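Local coordinates for precorrin-3 methylase (Rhodobacter capsulatus, PDB 3NUT), which probably transfers methyl groups from S-adenosyl-L-methionine to a precorrin intermediate in the biosynthesis of adenosylcobalamin, at residues D136-N145 against F164-S175. Sequence-based numbering, arbitrary orientation.
Sequences DFCAINLSDN and FAMAFYNPRSKS. With SAH (S-adenosyl-L-homocysteine), chain E.
Leu142 CD1 lies off-centre over a face of the Phe168 ring, 4.2 Å from its centroid and 30° off the normal, in a CH-pi contact, while CD2 approaches obliquely near Phe168 CD1; Ile140 CB sits at that ring's edge, near its plane. Leu142 CG turns beside its own backbone N (chi1 -54°), which carries both methyls to the ring. Phe137 N meets the edge of the Phe164 ring, and the SAH carboxylate oxygen OXT that of Tyr169. The Asn141 and Asn170 amide planes stand 65° apart: Asn170 ND2 donates to Asn141 OD1 at 2.7 Å, from above the carbonyl plane although OD1 is nearly in the Asn170 amide plane. Ser143 N adds a weak bond to the same OD1, while Ser143 OG donates to Asn170 O (2.6 Å). Asn170 also holds the ligand ribose, its N reaching SAH O2' at 3.2 Å and its OD1 lying 2.9 Å from O3'. With alanine in place of Asn170, Asn141 OD1 would probably lose its stronger donor, and SAH O3' its close contact with Asn170 OD1. Parallel pairing, seen in Ile140 N to Ala167 O (2.8 Å) and Leu142 N to Tyr169 O (2.8 Å), joins strands 137-141 and 165-169 of a beta-alpha-beta unit. Its helix 149-161 covers the Cys138, Ile140 and Phe168 side, where helix 179-190 also packs on Leu142 and Phe168. Strand 227-231 flanks 165-169, and beyond 137-141 the sheet continues antiparallel into the second subunit.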
loop_
_atom_site.group_PDB
_atom_site.type_symbol
_atom_site.label_atom_id
_atom_site.label_comp_id
_atom_site.label_asym_id
_atom_site.label_seq_id
_atom_site.Cartn_x
_atom_site.Cartn_y
_atom_site.Cartn_z
ATOM N N ASP A 136 2.646 2.362 -11.820
ATOM C CA ASP A 136 3.798 1.704 -11.208
ATOM C C ASP A 136 4.534 2.639 -10.256
ATOM O O ASP A 136 4.883 3.768 -10.616
ATOM C CB ASP A 136 4.757 1.195 -12.281
ATOM C CG ASP A 136 4.122 0.146 -13.177
ATOM O OD1 ASP A 136 2.941 -0.178 -12.970
ATOM O OD2 ASP A 136 4.797 -0.359 -14.094
ATOM N N PHE A 137 4.729 2.182 -9.025
ATOM C CA PHE A 137 5.347 3.016 -8.005
ATOM C C PHE A 137 6.182 2.179 -7.048
ATOM O O PHE A 137 6.080 0.945 -7.021
ATOM C CB PHE A 137 4.267 3.823 -7.253
ATOM C CG PHE A 137 3.370 2.979 -6.374
ATOM C CD1 PHE A 137 3.730 2.695 -5.059
ATOM C CD2 PHE A 137 2.175 2.469 -6.865
ATOM C CE1 PHE A 137 2.904 1.912 -4.239
ATOM C CE2 PHE A 137 1.347 1.667 -6.054
ATOM C CZ PHE A 137 1.711 1.404 -4.735
ATOM N N CYS A 138 7.003 2.846 -6.254
ATOM C CA CYS A 138 7.770 2.135 -5.238
ATOM C C CYS A 138 7.779 2.876 -3.912
ATOM O O CYS A 138 7.547 4.088 -3.863
ATOM C CB CYS A 138 9.192 1.902 -5.725
ATOM S SG CYS A 138 10.096 3.423 -5.965
ATOM N N ALA A 139 8.042 2.147 -2.834
ATOM C CA ALA A 139 8.113 2.729 -1.507
ATOM C C ALA A 139 9.538 2.638 -1.011
ATOM O O ALA A 139 10.186 1.593 -1.129
ATOM C CB ALA A 139 7.164 2.006 -0.550
ATOM N N ILE A 140 10.033 3.731 -0.457
ATOM C CA ILE A 140 11.444 3.803 -0.105
ATOM C C ILE A 140 11.632 4.460 1.257
ATOM O O ILE A 140 11.133 5.567 1.513
ATOM C CB ILE A 140 12.284 4.554 -1.197
ATOM C CG1 ILE A 140 12.274 3.785 -2.534
ATOM C CG2 ILE A 140 13.723 4.745 -0.735
ATOM C CD1 ILE A 140 12.868 4.571 -3.751
ATOM N N ASN A 141 12.354 3.777 2.128
ATOM C CA ASN A 141 12.641 4.307 3.446
ATOM C C ASN A 141 13.938 5.131 3.391
ATOM O O ASN A 141 14.995 4.607 3.024
ATOM C CB ASN A 141 12.770 3.128 4.410
ATOM C CG ASN A 141 13.055 3.542 5.828
ATOM O OD1 ASN A 141 12.771 4.669 6.250
ATOM N ND2 ASN A 141 13.608 2.606 6.594
ATOM N N LEU A 142 13.853 6.409 3.750
ATOM C CA LEU A 142 15.012 7.330 3.691
ATOM C C LEU A 142 15.734 7.543 5.024
ATOM O O LEU A 142 16.673 8.337 5.088
ATOM C CB LEU A 142 14.609 8.707 3.146
ATOM C CG LEU A 142 13.880 8.874 1.815
ATOM C CD1 LEU A 142 13.937 10.323 1.428
ATOM C CD2 LEU A 142 14.451 8.022 0.697
ATOM N N SER A 143 15.279 6.875 6.088
ATOM C CA SER A 143 15.966 6.939 7.377
ATOM C C SER A 143 16.436 5.578 7.834
ATOM O O SER A 143 16.445 5.295 9.031
ATOM C CB SER A 143 15.086 7.564 8.463
ATOM O OG SER A 143 14.765 8.903 8.144
ATOM N N ASP A 144 16.827 4.719 6.908
ATOM C CA ASP A 144 17.431 3.484 7.371
ATOM C C ASP A 144 18.937 3.643 7.610
ATOM O O ASP A 144 19.749 3.692 6.666
ATOM C CB ASP A 144 17.118 2.275 6.488
ATOM C CG ASP A 144 17.352 0.962 7.222
ATOM O OD1 ASP A 144 17.696 1.006 8.416
ATOM O OD2 ASP A 144 17.196 -0.111 6.619
ATOM N N ASN A 145 19.280 3.730 8.895
ATOM C CA ASN A 145 20.665 3.792 9.356
ATOM C C ASN A 145 21.354 2.414 9.345
ATOM O O ASN A 145 22.582 2.336 9.401
ATOM C CB ASN A 145 20.728 4.463 10.737
ATOM C CG ASN A 145 20.021 5.838 10.763
ATOM O OD1 ASN A 145 20.145 6.649 9.833
ATOM N ND2 ASN A 145 19.273 6.089 11.833
ATOM N N PHE A 164 9.486 4.834 -12.278
ATOM C CA PHE A 164 8.567 4.549 -11.176
ATOM C C PHE A 164 8.189 5.851 -10.474
ATOM O O PHE A 164 9.053 6.695 -10.206
ATOM C CB PHE A 164 9.272 3.676 -10.137
ATOM C CG PHE A 164 9.384 2.233 -10.517
ATOM C CD1 PHE A 164 8.350 1.360 -10.265
ATOM C CD2 PHE A 164 10.536 1.750 -11.104
ATOM C CE1 PHE A 164 8.456 0.006 -10.602
ATOM C CE2 PHE A 164 10.647 0.401 -11.454
ATOM C CZ PHE A 164 9.597 -0.470 -11.203
ATOM N N ALA A 165 6.918 5.996 -10.130
ATOM C CA ALA A 165 6.540 7.029 -9.190
ATOM C C ALA A 165 7.096 6.550 -7.849
ATOM O O ALA A 165 7.427 5.366 -7.705
ATOM C CB ALA A 165 4.998 7.217 -9.153
ATOM N N MET A 166 7.254 7.440 -6.881
ATOM C CA MET A 166 7.849 7.000 -5.602
ATOM C C MET A 166 7.254 7.629 -4.356
ATOM O O MET A 166 6.763 8.780 -4.370
ATOM C CB MET A 166 9.359 7.240 -5.551
ATOM C CG MET A 166 10.070 7.421 -6.866
ATOM S SD MET A 166 11.741 7.970 -6.497
ATOM C CE MET A 166 12.386 8.218 -8.149
ATOM N N ALA A 167 7.353 6.891 -3.264
ATOM C CA ALA A 167 7.004 7.425 -1.977
ATOM C C ALA A 167 8.131 7.238 -0.972
ATOM O O ALA A 167 8.707 6.153 -0.849
ATOM C CB ALA A 167 5.720 6.795 -1.470
ATOM N N PHE A 168 8.422 8.304 -0.236
ATOM C CA PHE A 168 9.491 8.306 0.767
ATOM C C PHE A 168 8.961 8.252 2.190
ATOM O O PHE A 168 8.229 9.133 2.609
ATOM C CB PHE A 168 10.397 9.542 0.595
ATOM C CG PHE A 168 11.070 9.617 -0.757
ATOM C CD1 PHE A 168 11.570 8.457 -1.367
ATOM C CD2 PHE A 168 11.206 10.841 -1.417
ATOM C CE1 PHE A 168 12.190 8.515 -2.611
ATOM C CE2 PHE A 168 11.840 10.914 -2.673
ATOM C CZ PHE A 168 12.321 9.752 -3.271
ATOM N N TYR A 169 9.338 7.200 2.914
ATOM C CA TYR A 169 9.025 7.077 4.328
ATOM C C TYR A 169 10.240 7.528 5.142
ATOM O O TYR A 169 11.387 7.184 4.820
ATOM C CB TYR A 169 8.627 5.633 4.678
ATOM C CG TYR A 169 7.216 5.200 4.249
ATOM C CD1 TYR A 169 6.223 4.947 5.194
ATOM C CD2 TYR A 169 6.888 5.036 2.900
ATOM C CE1 TYR A 169 4.931 4.548 4.807
ATOM C CE2 TYR A 169 5.615 4.647 2.505
ATOM C CZ TYR A 169 4.629 4.391 3.456
ATOM O OH TYR A 169 3.349 4.003 3.044
ATOM N N ASN A 170 9.987 8.307 6.190
ATOM C CA ASN A 170 11.047 8.767 7.089
ATOM C C ASN A 170 12.014 9.671 6.337
ATOM O O ASN A 170 13.174 9.323 6.161
ATOM C CB ASN A 170 11.791 7.564 7.680
ATOM C CG ASN A 170 10.878 6.626 8.403
ATOM O OD1 ASN A 170 10.227 7.011 9.350
ATOM N ND2 ASN A 170 10.816 5.390 7.953
ATOM N N PRO A 171 11.535 10.835 5.874
ATOM C CA PRO A 171 12.393 11.610 4.984
ATOM C C PRO A 171 13.530 12.312 5.750
ATOM O O PRO A 171 14.685 12.256 5.310
ATOM C CB PRO A 171 11.422 12.611 4.330
ATOM C CG PRO A 171 10.058 12.371 4.958
ATOM C CD PRO A 171 10.295 11.562 6.203
ATOM N N ARG A 172 13.212 12.912 6.898
ATOM C CA ARG A 172 14.206 13.614 7.708
ATOM C C ARG A 172 14.785 12.773 8.846
ATOM O O ARG A 172 14.195 12.693 9.921
ATOM C CB ARG A 172 13.635 14.912 8.289
ATOM C CG ARG A 172 12.978 15.856 7.289
ATOM C CD ARG A 172 13.899 16.338 6.153
ATOM N NE ARG A 172 15.209 16.836 6.579
ATOM C CZ ARG A 172 15.421 17.922 7.325
ATOM N NH1 ARG A 172 14.409 18.651 7.796
ATOM N NH2 ARG A 172 16.669 18.265 7.626
ATOM N N SER A 173 15.953 12.173 8.609
ATOM C CA SER A 173 16.681 11.429 9.636
ATOM C C SER A 173 17.215 12.373 10.720
ATOM O O SER A 173 17.789 13.433 10.432
ATOM C CB SER A 173 17.815 10.622 8.995
ATOM O OG SER A 173 18.505 9.806 9.942
ATOM N N LYS A 174 16.995 11.981 11.971
ATOM C CA LYS A 174 17.428 12.754 13.128
ATOM C C LYS A 174 18.947 12.687 13.221
ATOM O O LYS A 174 19.589 13.683 13.519
ATOM C CB LYS A 174 16.785 12.178 14.394
ATOM C CG LYS A 174 17.020 12.970 15.684
ATOM C CD LYS A 174 17.429 12.025 16.833
ATOM C CE LYS A 174 16.781 12.412 18.156
ATOM N NZ LYS A 174 15.359 11.953 18.206
ATOM N N SER A 175 19.505 11.508 12.938
ATOM C CA SER A 175 20.948 11.246 13.027
ATOM C C SER A 175 21.680 11.251 11.676
ATOM O O SER A 175 22.904 11.135 11.640
ATOM C CB SER A 175 21.191 9.907 13.726
ATOM O OG SER A 175 20.581 8.851 13.004
HETATM N N SAH E . 4.085 1.216 8.984
HETATM C CA SAH E . 4.025 2.665 8.622
HETATM C CB SAH E . 5.413 3.188 8.219
HETATM C CG SAH E . 6.317 3.373 9.439
HETATM S SD SAH E . 7.676 4.482 9.148
HETATM C C SAH E . 3.087 2.743 7.474
HETATM O O SAH E . 2.792 1.659 6.988
HETATM O OXT SAH E . 2.610 3.794 7.003
HETATM C "C5'" SAH E . 7.018 6.036 9.710
HETATM C "C4'" SAH E . 6.987 7.075 8.571
HETATM O "O4'" SAH E . 5.787 6.901 7.808
HETATM C "C3'" SAH E . 6.985 8.554 8.986
HETATM O "O3'" SAH E . 8.289 9.142 9.085
HETATM C "C2'" SAH E . 6.238 9.227 7.854
HETATM O "O2'" SAH E . 7.081 9.434 6.701
HETATM C "C1'" SAH E . 5.218 8.174 7.466
HETATM N N9 SAH E . 3.918 8.393 8.142
HETATM C C8 SAH E . 3.348 7.615 9.084
HETATM N N7 SAH E . 2.136 8.133 9.454
HETATM C C5 SAH E . 1.915 9.265 8.739
HETATM C C6 SAH E . 0.846 10.303 8.616
HETATM N N6 SAH E . -0.290 10.261 9.359
HETATM N N1 SAH E . 1.030 11.323 7.740
HETATM C C2 SAH E . 2.147 11.403 6.987
HETATM N N3 SAH E . 3.151 10.497 7.052
HETATM C C4 SAH E . 3.100 9.429 7.889
#